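Local coordinates for protein probable mannosyltransferase KTR4 (PDB 5A07) that is a probable yeast mannosyltransferase of the GT-A clan that holds guanosine-5'-diphosphate and a manganese ion in its pocket, at residues 227-232 with 319-324; 106-111 with 210-215; 254-259 with 369-374. All blocks are in the same frame, centred on the assembly; numbering follows the deposited sequence. Where two conformers were deposited one is given.

Interaction 1: 227-232 with 319-324; sequences YVWRLE and TNFEIV. With MN (manganese (II) ion), chain G; GDP (guanosine-5'-diphosphate), chain F.
Glu322 OE2 is gripped by two arginines. Arg230 NH1 reaches it across the contact at 3.0 Å, and Arg358 adds a second salt bridge. The other oxygen, OE1, is hydrogen-bonded to Tyr256 OH. The Arg230 bond lies near the guanidinium plane but meets OE2 from above the carboxylate plane, and the two flat groups are turned 64° apart. The Arg230 chain is extended, with CG anti to the backbone N (chi1 179°), and this carries the guanidinium across to Thr319 and Glu322. There NH2 meets Glu232 OE2 at 3.0 Å, nearly on the line of its C-O bond. Asp354 is a further partner of NH1. The carbonyl Thr319 O sits over one guanidinium face, 3.2 Å from Arg230 NE, at an angle too poor for a hydrogen bond. Glu232 is thus held through OE2, while its OE1 binds the manganese ion at 2.2 Å. The Asn320 CB presses on the carboxylate, 3.4 Å from Glu232 CD. On the other face of the sheet, Ile323 CD1 lies over the five-membered ring of Trp229, 3.6 Å from its centroid. The backbones pair antiparallel, with Val324 N to Val228 O at 2.9 Å. Guanosine-5'-diphosphate, two waters and His381 complete the metal site. A metal-binding acidic residue just past a central strand is the arrangement of GT-A glycosyltransferases, and Glu232 probably stands in for their DXD motif.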
loop_
_atom_site.group_PDB
_atom_site.type_symbol
_atom_site.label_atom_id
_atom_site.label_comp_id
_atom_site.label_asym_id
_atom_site.label_seq_id
_atom_site.Cartn_x
_atom_site.Cartn_y
_atom_site.Cartn_z
ATOM N N TYR B 227 -8.480 -11.525 4.785
ATOM C CA TYR B 227 -7.157 -10.956 4.423
ATOM C C TYR B 227 -6.903 -11.123 2.956
ATOM O O TYR B 227 -7.276 -12.182 2.396
ATOM C CB TYR B 227 -6.071 -11.684 5.138
ATOM C CG TYR B 227 -6.042 -11.477 6.618
ATOM C CD1 TYR B 227 -5.578 -10.275 7.168
ATOM C CD2 TYR B 227 -6.541 -12.431 7.476
ATOM C CE1 TYR B 227 -5.563 -10.064 8.512
ATOM C CE2 TYR B 227 -6.514 -12.214 8.843
ATOM C CZ TYR B 227 -6.009 -11.041 9.368
ATOM O OH TYR B 227 -6.012 -10.806 10.765
ATOM N N VAL B 228 -6.186 -10.152 2.374
ATOM C CA VAL B 228 -5.695 -10.300 1.015
ATOM C C VAL B 228 -4.219 -9.966 1.064
ATOM O O VAL B 228 -3.782 -9.093 1.844
ATOM C CB VAL B 228 -6.391 -9.438 -0.069
ATOM C CG1 VAL B 228 -7.919 -9.733 -0.205
ATOM C CG2 VAL B 228 -6.175 -8.016 0.176
ATOM N N TRP B 229 -3.453 -10.679 0.246
ATOM C CA TRP B 229 -2.130 -10.295 -0.132
ATOM C C TRP B 229 -2.280 -9.858 -1.591
ATOM O O TRP B 229 -2.428 -10.712 -2.480
ATOM C CB TRP B 229 -1.221 -11.519 0.041
ATOM C CG TRP B 229 0.235 -11.311 -0.249
ATOM C CD1 TRP B 229 0.777 -10.528 -1.230
ATOM C CD2 TRP B 229 1.325 -11.956 0.415
ATOM N NE1 TRP B 229 2.186 -10.605 -1.188
ATOM C CE2 TRP B 229 2.536 -11.475 -0.183
ATOM C CE3 TRP B 229 1.404 -12.891 1.447
ATOM C CZ2 TRP B 229 3.789 -11.912 0.240
ATOM C CZ3 TRP B 229 2.633 -13.263 1.917
ATOM C CH2 TRP B 229 3.827 -12.764 1.307
ATOM N N ARG B 230 -2.139 -8.578 -1.868
ATOM C CA ARG B 230 -2.105 -8.054 -3.219
ATOM C C ARG B 230 -0.795 -8.342 -3.944
ATOM O O ARG B 230 0.272 -7.959 -3.464
ATOM C CB ARG B 230 -2.365 -6.566 -3.219
ATOM C CG ARG B 230 -2.325 -5.897 -4.592
ATOM C CD ARG B 230 -2.855 -4.515 -4.376
ATOM N NE ARG B 230 -2.590 -3.646 -5.479
ATOM C CZ ARG B 230 -2.961 -2.388 -5.498
ATOM N NH1 ARG B 230 -3.657 -1.860 -4.503
ATOM N NH2 ARG B 230 -2.666 -1.648 -6.531
ATOM N N LEU B 231 -0.917 -8.939 -5.139
ATOM C CA LEU B 231 0.183 -9.286 -6.015
ATOM C C LEU B 231 -0.015 -8.624 -7.379
ATOM O O LEU B 231 -1.120 -8.646 -7.940
ATOM C CB LEU B 231 0.199 -10.790 -6.211
ATOM C CG LEU B 231 1.395 -11.306 -6.967
ATOM C CD1 LEU B 231 2.693 -11.129 -6.184
ATOM C CD2 LEU B 231 1.151 -12.781 -7.230
ATOM N N GLU B 232 1.026 -7.973 -7.895
ATOM C CA GLU B 232 0.968 -7.345 -9.212
ATOM C C GLU B 232 1.947 -8.042 -10.164
ATOM O O GLU B 232 2.849 -8.761 -9.726
ATOM C CB GLU B 232 1.362 -5.872 -9.159
ATOM C CG GLU B 232 0.342 -5.030 -8.433
ATOM C CD GLU B 232 0.298 -3.568 -8.838
ATOM O OE1 GLU B 232 1.195 -3.068 -9.565
ATOM O OE2 GLU B 232 -0.536 -2.874 -8.224
ATOM N N THR B 319 1.205 0.592 -2.557
ATOM C CA THR B 319 0.226 -0.498 -2.497
ATOM C C THR B 319 0.363 -1.617 -3.546
ATOM O O THR B 319 -0.387 -2.570 -3.496
ATOM C CB THR B 319 -1.222 0.056 -2.619
ATOM O OG1 THR B 319 -1.306 0.830 -3.810
ATOM C CG2 THR B 319 -1.546 0.924 -1.356
ATOM N N ASN B 320 1.302 -1.547 -4.498
ATOM C CA ASN B 320 1.460 -2.705 -5.367
ATOM C C ASN B 320 1.691 -3.987 -4.592
ATOM O O ASN B 320 1.401 -5.069 -5.067
ATOM C CB ASN B 320 2.469 -2.469 -6.484
ATOM C CG ASN B 320 3.836 -1.999 -6.003
ATOM O OD1 ASN B 320 4.535 -2.713 -5.318
ATOM N ND2 ASN B 320 4.229 -0.840 -6.438
ATOM N N PHE B 321 2.315 -3.869 -3.430
ATOM C CA PHE B 321 2.319 -4.920 -2.391
ATOM C C PHE B 321 1.499 -4.411 -1.226
ATOM O O PHE B 321 1.687 -3.284 -0.804
ATOM C CB PHE B 321 3.750 -5.142 -1.877
ATOM C CG PHE B 321 3.830 -5.987 -0.595
ATOM C CD1 PHE B 321 3.594 -5.416 0.648
ATOM C CD2 PHE B 321 4.060 -7.307 -0.649
ATOM C CE1 PHE B 321 3.665 -6.171 1.819
ATOM C CE2 PHE B 321 4.108 -8.070 0.480
ATOM C CZ PHE B 321 3.905 -7.521 1.721
ATOM N N GLU B 322 0.541 -5.178 -0.740
ATOM C CA GLU B 322 -0.077 -4.823 0.544
ATOM C C GLU B 322 -0.686 -6.110 1.139
ATOM O O GLU B 322 -1.140 -6.998 0.384
ATOM C CB GLU B 322 -1.058 -3.670 0.423
ATOM C CG GLU B 322 -2.180 -3.900 -0.569
ATOM C CD GLU B 322 -3.147 -2.742 -0.736
ATOM O OE1 GLU B 322 -3.212 -1.754 0.063
ATOM O OE2 GLU B 322 -3.920 -2.843 -1.696
ATOM N N ILE B 323 -0.603 -6.267 2.470
ATOM C CA ILE B 323 -1.326 -7.334 3.195
ATOM C C ILE B 323 -2.418 -6.529 3.926
ATOM O O ILE B 323 -2.098 -5.607 4.679
ATOM C CB ILE B 323 -0.468 -7.990 4.235
ATOM C CG1 ILE B 323 0.885 -8.482 3.718
ATOM C CG2 ILE B 323 -1.198 -9.157 4.828
ATOM C CD1 ILE B 323 0.797 -9.414 2.620
ATOM N N VAL B 324 -3.666 -6.862 3.732
ATOM C CA VAL B 324 -4.719 -6.011 4.284
ATOM C C VAL B 324 -5.831 -6.838 4.935
ATOM O O VAL B 324 -6.273 -7.884 4.430
ATOM C CB VAL B 324 -5.218 -4.932 3.291
ATOM C CG1 VAL B 324 -5.637 -5.526 2.005
ATOM C CG2 VAL B 324 -6.338 -4.109 3.932
HETATM MN MN MN G . 2.349 -2.325 -11.252
HETATM P PB GDP F . 1.261 0.874 -11.651
HETATM O O1B GDP F . 2.155 1.335 -12.739
HETATM O O2B GDP F . 0.545 1.837 -10.895
HETATM O O3B GDP F . 1.862 -0.231 -10.869
HETATM O O3A GDP F . 0.017 0.309 -12.528
HETATM P PA GDP F . -0.302 -1.128 -13.117
HETATM O O1A GDP F . -0.578 -1.121 -14.558
HETATM O O2A GDP F . 0.583 -2.223 -12.682
HETATM O "O5'" GDP F . -1.715 -1.375 -12.459
HETATM C "C5'" GDP F . -2.022 -1.799 -11.125
HETATM C "C4'" GDP F . -2.653 -3.180 -11.064
HETATM O "O4'" GDP F . -3.920 -3.102 -11.730
HETATM C "C3'" GDP F . -1.852 -4.279 -11.741
HETATM O "O3'" GDP F . -2.126 -5.532 -11.066
HETATM C "C2'" GDP F . -2.413 -4.267 -13.172
HETATM O "O2'" GDP F . -2.319 -5.541 -13.794
HETATM C "C1'" GDP F . -3.840 -3.949 -12.893
HETATM N N9 GDP F . -4.513 -3.184 -13.970
HETATM C C8 GDP F . -4.239 -1.938 -14.433
HETATM N N7 GDP F . -5.174 -1.594 -15.408
HETATM C C5 GDP F . -6.040 -2.647 -15.517
HETATM C C6 GDP F . -7.237 -2.916 -16.337
HETATM O O6 GDP F . -7.557 -1.969 -17.125
HETATM N N1 GDP F . -7.841 -4.103 -16.190
HETATM C C2 GDP F . -7.370 -5.078 -15.325
HETATM N N2 GDP F . -8.014 -6.237 -15.235
HETATM N N3 GDP F . -6.262 -4.878 -14.547
HETATM C C4 GDP F . -5.629 -3.691 -14.573
HETATM O O HOH W 1 2.937 -7.116 -5.742
HETATM O O HOH W 2 3.654 -1.599 -13.094
HETATM O O HOH W 3 2.857 -4.484 -12.147
#

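Interaction 2: 106-111 with 210-215; sequences TILSLV and RFYSKE. With GDP (guanosine-5'-diphosphate), chain F.
Tyr212 and Leu110 carry this contact, their side chains sliding past each other in opposite directions. The Tyr212 ring reaches across from helix 203-214 to strand 105-110. Its CE2 lies 3.7 Å from Leu110 CB, and its OH lies near Leu110 N. The chi1 of Tyr212, -107°, is far from a staggered value, which suggests that the ring is held in place by its surroundings. Arg230 lies against it in a cation-pi contact. Leu108 approaches from the opposite direction, and its CD2 meets the ring edge 4.1 Å from Tyr212 CE1. Phe211 packs on both methyls of Leu110, with Phe211 CE2 3.9 Å from Leu110 CD1. The polar link is indirect. One water accepts from Leu110 N at 3.1 Å and sits 2.7 Å from Tyr212 OH, and it also bonds to O3' of guanosine-5'-diphosphate. Leu110 O accepts from both ribose hydroxyls, at 2.7 Å from O3' and 3.2 Å from O2'. Leu110 CG also lies 3.6 Å from N3 of the guanine. A helix thus backs the C-terminal end of a parallel strand while that end holds the ribose, as in the Rossmann-like nucleotide pocket of the GT-A fold.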
loop_
_atom_site.group_PDB
_atom_site.type_symbol
_atom_site.label_atom_id
_atom_site.label_comp_id
_atom_site.label_asym_id
_atom_site.label_seq_id
_atom_site.Cartn_x
_atom_site.Cartn_y
_atom_site.Cartn_z
ATOM N N THR B 106 -6.425 -14.793 0.938
ATOM C CA THR B 106 -6.139 -15.124 -0.437
ATOM C C THR B 106 -5.055 -14.196 -0.937
ATOM O O THR B 106 -4.948 -13.053 -0.482
ATOM C CB THR B 106 -7.385 -15.029 -1.312
ATOM O OG1 THR B 106 -7.166 -15.572 -2.616
ATOM C CG2 THR B 106 -7.906 -13.598 -1.383
ATOM N N ILE B 107 -4.300 -14.709 -1.893
ATOM C CA ILE B 107 -3.453 -13.882 -2.731
ATOM C C ILE B 107 -4.285 -13.333 -3.833
ATOM O O ILE B 107 -5.008 -14.083 -4.459
ATOM C CB ILE B 107 -2.302 -14.697 -3.262
ATOM C CG1 ILE B 107 -1.510 -15.188 -2.072
ATOM C CG2 ILE B 107 -1.422 -13.801 -4.092
ATOM C CD1 ILE B 107 -0.876 -16.440 -2.375
ATOM N N LEU B 108 -4.309 -12.018 -4.000
ATOM C CA LEU B 108 -5.183 -11.371 -4.931
ATOM C C LEU B 108 -4.434 -10.676 -6.042
ATOM O O LEU B 108 -3.487 -9.924 -5.789
ATOM C CB LEU B 108 -6.030 -10.306 -4.208
ATOM C CG LEU B 108 -6.842 -9.388 -5.134
ATOM C CD1 LEU B 108 -7.966 -10.108 -5.854
ATOM C CD2 LEU B 108 -7.440 -8.225 -4.352
ATOM N N SER B 109 -4.857 -10.868 -7.299
ATOM C CA SER B 109 -4.304 -10.109 -8.391
ATOM C C SER B 109 -5.435 -9.628 -9.314
ATOM O O SER B 109 -6.213 -10.444 -9.831
ATOM C CB SER B 109 -3.345 -10.926 -9.279
ATOM O OG SER B 109 -2.379 -11.698 -8.580
ATOM N N LEU B 110 -5.412 -8.338 -9.576
ATOM C CA LEU B 110 -6.199 -7.724 -10.607
ATOM C C LEU B 110 -5.313 -7.640 -11.785
ATOM O O LEU B 110 -4.308 -6.925 -11.744
ATOM C CB LEU B 110 -6.584 -6.312 -10.173
ATOM C CG LEU B 110 -7.326 -5.473 -11.185
ATOM C CD1 LEU B 110 -8.768 -5.978 -11.337
ATOM C CD2 LEU B 110 -7.339 -3.976 -10.852
ATOM N N VAL B 111 -5.666 -8.372 -12.868
ATOM C CA VAL B 111 -4.821 -8.432 -14.033
ATOM C C VAL B 111 -5.634 -8.591 -15.315
ATOM O O VAL B 111 -6.792 -8.999 -15.251
ATOM C CB VAL B 111 -3.861 -9.643 -13.999
ATOM C CG1 VAL B 111 -2.721 -9.381 -13.013
ATOM C CG2 VAL B 111 -4.530 -10.895 -13.537
ATOM N N ARG B 210 -9.754 3.696 -8.681
ATOM C CA ARG B 210 -10.994 3.716 -7.956
ATOM C C ARG B 210 -11.429 2.322 -7.464
ATOM O O ARG B 210 -11.869 2.160 -6.283
ATOM C CB ARG B 210 -12.052 4.330 -8.881
ATOM C CG ARG B 210 -13.484 4.219 -8.343
ATOM C CD ARG B 210 -14.337 5.167 -9.235
ATOM N NE ARG B 210 -15.748 4.993 -9.017
ATOM C CZ ARG B 210 -16.570 4.272 -9.787
ATOM N NH1 ARG B 210 -16.111 3.626 -10.829
ATOM N NH2 ARG B 210 -17.878 4.272 -9.540
ATOM N N PHE B 211 -11.321 1.299 -8.339
ATOM C CA PHE B 211 -11.704 -0.064 -7.975
ATOM C C PHE B 211 -10.809 -0.548 -6.781
ATOM O O PHE B 211 -11.324 -1.130 -5.829
ATOM C CB PHE B 211 -11.477 -1.001 -9.165
ATOM C CG PHE B 211 -11.697 -2.445 -8.860
ATOM C CD1 PHE B 211 -12.971 -2.989 -8.844
ATOM C CD2 PHE B 211 -10.634 -3.292 -8.626
ATOM C CE1 PHE B 211 -13.206 -4.311 -8.504
ATOM C CE2 PHE B 211 -10.849 -4.651 -8.286
ATOM C CZ PHE B 211 -12.151 -5.164 -8.223
ATOM N N TYR B 212 -9.509 -0.314 -6.891
ATOM C CA TYR B 212 -8.590 -0.781 -5.765
ATOM C C TYR B 212 -8.788 0.038 -4.481
ATOM O O TYR B 212 -8.492 -0.441 -3.368
ATOM C CB TYR B 212 -7.127 -0.826 -6.225
ATOM C CG TYR B 212 -6.598 -2.240 -6.427
ATOM C CD1 TYR B 212 -6.877 -3.243 -5.497
ATOM C CD2 TYR B 212 -5.797 -2.590 -7.553
ATOM C CE1 TYR B 212 -6.390 -4.531 -5.662
ATOM C CE2 TYR B 212 -5.277 -3.865 -7.681
ATOM C CZ TYR B 212 -5.570 -4.835 -6.747
ATOM O OH TYR B 212 -5.052 -6.143 -6.865
ATOM N N SER B 213 -9.357 1.243 -4.603
ATOM C CA SER B 213 -9.630 2.079 -3.438
ATOM C C SER B 213 -10.860 1.578 -2.742
ATOM O O SER B 213 -10.856 1.353 -1.513
ATOM C CB SER B 213 -9.823 3.576 -3.793
ATOM O OG SER B 213 -8.656 4.180 -4.361
ATOM N N LYS B 214 -11.947 1.375 -3.498
ATOM C CA LYS B 214 -13.278 1.256 -2.827
ATOM C C LYS B 214 -14.193 0.111 -3.184
ATOM O O LYS B 214 -15.230 -0.080 -2.541
ATOM C CB LYS B 214 -14.057 2.587 -2.990
ATOM C CG LYS B 214 -14.710 2.789 -4.361
ATOM C CD LYS B 214 -15.390 4.167 -4.383
ATOM C CE LYS B 214 -16.555 4.293 -5.345
ATOM N NZ LYS B 214 -17.543 3.213 -5.116
ATOM N N GLU B 215 -13.808 -0.693 -4.169
ATOM C CA GLU B 215 -14.717 -1.731 -4.671
ATOM C C GLU B 215 -14.193 -3.164 -4.575
ATOM O O GLU B 215 -15.013 -4.084 -4.430
ATOM C CB GLU B 215 -15.085 -1.394 -6.091
ATOM C CG GLU B 215 -16.059 -2.364 -6.773
ATOM C CD GLU B 215 -17.376 -2.567 -6.024
ATOM O OE1 GLU B 215 -17.764 -1.658 -5.281
ATOM O OE2 GLU B 215 -17.991 -3.649 -6.157
HETATM P PB GDP F . 1.261 0.874 -11.651
HETATM O O1B GDP F . 2.155 1.335 -12.739
HETATM O O2B GDP F . 0.545 1.837 -10.895
HETATM O O3B GDP F . 1.862 -0.231 -10.869
HETATM O O3A GDP F . 0.017 0.309 -12.528
HETATM P PA GDP F . -0.302 -1.128 -13.117
HETATM O O1A GDP F . -0.578 -1.121 -14.558
HETATM O O2A GDP F . 0.583 -2.223 -12.682
HETATM O "O5'" GDP F . -1.715 -1.375 -12.459
HETATM C "C5'" GDP F . -2.022 -1.799 -11.125
HETATM C "C4'" GDP F . -2.653 -3.180 -11.064
HETATM O "O4'" GDP F . -3.920 -3.102 -11.730
HETATM C "C3'" GDP F . -1.852 -4.279 -11.741
HETATM O "O3'" GDP F . -2.126 -5.532 -11.066
HETATM C "C2'" GDP F . -2.413 -4.267 -13.172
HETATM O "O2'" GDP F . -2.319 -5.541 -13.794
HETATM C "C1'" GDP F . -3.840 -3.949 -12.893
HETATM N N9 GDP F . -4.513 -3.184 -13.970
HETATM C C8 GDP F . -4.239 -1.938 -14.433
HETATM N N7 GDP F . -5.174 -1.594 -15.408
HETATM C C5 GDP F . -6.040 -2.647 -15.517
HETATM C C6 GDP F . -7.237 -2.916 -16.337
HETATM O O6 GDP F . -7.557 -1.969 -17.125
HETATM N N1 GDP F . -7.841 -4.103 -16.190
HETATM C C2 GDP F . -7.370 -5.078 -15.325
HETATM N N2 GDP F . -8.014 -6.237 -15.235
HETATM N N3 GDP F . -6.262 -4.878 -14.547
HETATM C C4 GDP F . -5.629 -3.691 -14.573
HETATM O O HOH W 4 -2.987 -6.688 -8.502
#

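Interaction 3: 254-259 with 369-374; sequences KIYGFV and SSIHWF
Phe258 lays one face of its ring over the backbone of Trp373, whose CA is 4.1 Å from the ring centroid. The indole runs nearly parallel to the phenyl, with planes at 13°, but it is slid aside so that the rings barely overlap. Phe258 CZ and Trp373 CB come to 3.6 Å, as do Phe258 CE2 and Trp373 CD1. Phe258 CG stands between the backbone N and the carbonyl carbon (chi1 75°), which swings the ring across to the neighbouring strand. Ile371 CG2 touches the same ring, and Trp421 meets it edge-to-face. The indole nitrogen, Trp373 NE1, donates to Val259 O at 3.1 Å, from well above the carbonyl plane. The other face of the sheet has Gly257, which lacks a side chain, and the edge of the Phe374 ring lies against its CA. The strands pair in parallel. His372 N gives a straight bond to Tyr256 O at 2.8 Å, and Phe374 N bonds to Phe258 O at the same length. Where the strands begin, Lys254 bends at chi2 (-61°) so that its NZ reaches Ser369 O at 2.8 Å. NZ also donates to a water, which in turn bonds weakly to Ile371 O. Aromatic packing and a backbone ladder work together here. The lysine's partners are a neutral carbonyl and a water, so they probably offset its charge only in part.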
loop_
_atom_site.group_PDB
_atom_site.type_symbol
_atom_site.label_atom_id
_atom_site.label_comp_id
_atom_site.label_asym_id
_atom_site.label_seq_id
_atom_site.Cartn_x
_atom_site.Cartn_y
_atom_site.Cartn_z
ATOM N N LYS B 254 -2.521 -6.752 13.598
ATOM C CA LYS B 254 -2.161 -5.878 12.545
ATOM C C LYS B 254 -3.211 -5.878 11.469
ATOM O O LYS B 254 -3.645 -6.927 11.002
ATOM C CB LYS B 254 -0.806 -6.274 11.948
ATOM C CG LYS B 254 0.262 -6.483 12.989
ATOM C CD LYS B 254 0.544 -5.250 13.803
ATOM C CE LYS B 254 1.701 -5.561 14.772
ATOM N NZ LYS B 254 1.818 -4.353 15.601
ATOM N N ILE B 255 -3.588 -4.688 11.056
ATOM C CA ILE B 255 -4.580 -4.562 9.999
ATOM C C ILE B 255 -3.995 -4.298 8.622
ATOM O O ILE B 255 -4.712 -4.277 7.646
ATOM C CB ILE B 255 -5.579 -3.437 10.310
ATOM C CG1 ILE B 255 -4.919 -2.086 10.368
ATOM C CG2 ILE B 255 -6.364 -3.815 11.603
ATOM C CD1 ILE B 255 -5.872 -0.872 10.321
ATOM N N TYR B 256 -2.682 -4.026 8.564
ATOM C CA TYR B 256 -2.106 -3.632 7.295
ATOM C C TYR B 256 -0.609 -3.920 7.340
ATOM O O TYR B 256 0.045 -3.694 8.366
ATOM C CB TYR B 256 -2.365 -2.174 7.015
ATOM C CG TYR B 256 -2.061 -1.764 5.568
ATOM C CD1 TYR B 256 -2.960 -2.062 4.551
ATOM C CD2 TYR B 256 -0.919 -1.115 5.233
ATOM C CE1 TYR B 256 -2.693 -1.717 3.243
ATOM C CE2 TYR B 256 -0.671 -0.730 3.910
ATOM C CZ TYR B 256 -1.583 -1.035 2.938
ATOM O OH TYR B 256 -1.349 -0.677 1.648
ATOM N N GLY B 257 -0.103 -4.433 6.236
ATOM C CA GLY B 257 1.307 -4.679 6.046
ATOM C C GLY B 257 1.826 -4.065 4.767
ATOM O O GLY B 257 1.172 -4.171 3.693
ATOM N N PHE B 258 3.005 -3.429 4.863
ATOM C CA PHE B 258 3.625 -2.792 3.744
ATOM C C PHE B 258 5.125 -3.073 3.747
ATOM O O PHE B 258 5.700 -3.492 4.755
ATOM C CB PHE B 258 3.344 -1.277 3.743
ATOM C CG PHE B 258 4.140 -0.484 4.769
ATOM C CD1 PHE B 258 3.717 -0.384 6.059
ATOM C CD2 PHE B 258 5.313 0.143 4.425
ATOM C CE1 PHE B 258 4.451 0.333 7.005
ATOM C CE2 PHE B 258 6.062 0.848 5.363
ATOM C CZ PHE B 258 5.620 0.920 6.649
ATOM N N VAL B 259 5.729 -2.825 2.606
ATOM C CA VAL B 259 7.186 -2.887 2.442
ATOM C C VAL B 259 7.899 -1.586 2.053
ATOM O O VAL B 259 9.115 -1.402 2.413
ATOM C CB VAL B 259 7.681 -4.021 1.500
ATOM C CG1 VAL B 259 7.399 -5.392 2.055
ATOM C CG2 VAL B 259 7.088 -3.902 0.110
ATOM N N SER B 369 0.157 1.802 15.346
ATOM C CA SER B 369 0.883 0.618 15.820
ATOM C C SER B 369 0.238 -0.697 15.302
ATOM O O SER B 369 0.828 -1.758 15.464
ATOM C CB SER B 369 0.962 0.614 17.350
ATOM O OG SER B 369 -0.345 0.481 17.907
ATOM N N SER B 370 -0.911 -0.596 14.642
ATOM C CA SER B 370 -1.538 -1.703 13.967
ATOM C C SER B 370 -1.098 -1.882 12.489
ATOM O O SER B 370 -1.626 -2.770 11.821
ATOM C CB SER B 370 -3.104 -1.644 14.041
ATOM O OG SER B 370 -3.647 -0.598 13.238
ATOM N N ILE B 371 -0.212 -1.012 12.001
ATOM C CA ILE B 371 0.253 -0.983 10.605
ATOM C C ILE B 371 1.725 -1.463 10.645
ATOM O O ILE B 371 2.580 -0.858 11.361
ATOM C CB ILE B 371 0.127 0.415 10.002
ATOM C CG1 ILE B 371 -1.353 0.869 10.001
ATOM C CG2 ILE B 371 0.751 0.422 8.633
ATOM C CD1 ILE B 371 -1.521 2.280 9.589
ATOM N N HIS B 372 1.987 -2.608 10.042
ATOM C CA HIS B 372 3.229 -3.334 10.195
ATOM C C HIS B 372 4.109 -3.104 8.965
ATOM O O HIS B 372 3.672 -3.426 7.831
ATOM C CB HIS B 372 2.974 -4.810 10.374
ATOM C CG HIS B 372 4.194 -5.640 10.553
ATOM N ND1 HIS B 372 4.909 -5.664 11.734
ATOM C CD2 HIS B 372 4.847 -6.467 9.709
ATOM C CE1 HIS B 372 5.962 -6.450 11.603
ATOM N NE2 HIS B 372 5.941 -6.972 10.387
ATOM N N TRP B 373 5.381 -2.783 9.199
ATOM C CA TRP B 373 6.404 -2.739 8.150
ATOM C C TRP B 373 7.129 -4.089 8.053
ATOM O O TRP B 373 7.883 -4.483 8.961
ATOM C CB TRP B 373 7.420 -1.616 8.414
ATOM C CG TRP B 373 8.500 -1.496 7.399
ATOM C CD1 TRP B 373 8.393 -1.765 6.094
ATOM C CD2 TRP B 373 9.789 -0.975 7.585
ATOM N NE1 TRP B 373 9.566 -1.535 5.442
ATOM C CE2 TRP B 373 10.456 -1.060 6.351
ATOM C CE3 TRP B 373 10.482 -0.467 8.693
ATOM C CZ2 TRP B 373 11.748 -0.617 6.174
ATOM C CZ3 TRP B 373 11.753 -0.051 8.527
ATOM C CH2 TRP B 373 12.382 -0.111 7.270
ATOM N N PHE B 374 6.891 -4.804 6.939
ATOM C CA PHE B 374 7.422 -6.143 6.740
ATOM C C PHE B 374 8.856 -6.029 6.252
ATOM O O PHE B 374 9.171 -6.252 5.063
ATOM C CB PHE B 374 6.568 -6.943 5.729
ATOM C CG PHE B 374 5.441 -7.683 6.368
ATOM C CD1 PHE B 374 5.692 -8.776 7.165
ATOM C CD2 PHE B 374 4.108 -7.252 6.194
ATOM C CE1 PHE B 374 4.630 -9.445 7.798
ATOM C CE2 PHE B 374 3.086 -7.928 6.812
ATOM C CZ PHE B 374 3.334 -9.023 7.625
HETATM O O HOH W 5 2.904 -2.572 13.712
#

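All three contacts reach one mixed sheet. Interaction 1 is wholly buried. Its strand 227-230 lies next to 105-110 of interaction 2, and its strand 322-325 next to 256-262 of interaction 3. Trp229 and Leu231 bond to Leu108 of interaction 2, while Ile323 O and Glu322 OE1 bond to Gly257 N and Tyr256 OH of interaction 3. Interactions 2 and 3 do not touch, their centres about 18 Å apart. Interaction 2 is buried too, but it is helix on strand, apolar and water-linked, and it shares the nucleotide with interaction 1. Charged bonds and the metal mark interaction 1. Interaction 3 lies away from the site, partly exposed at its serine end, and relies on parallel backbone bonds and aromatic rings.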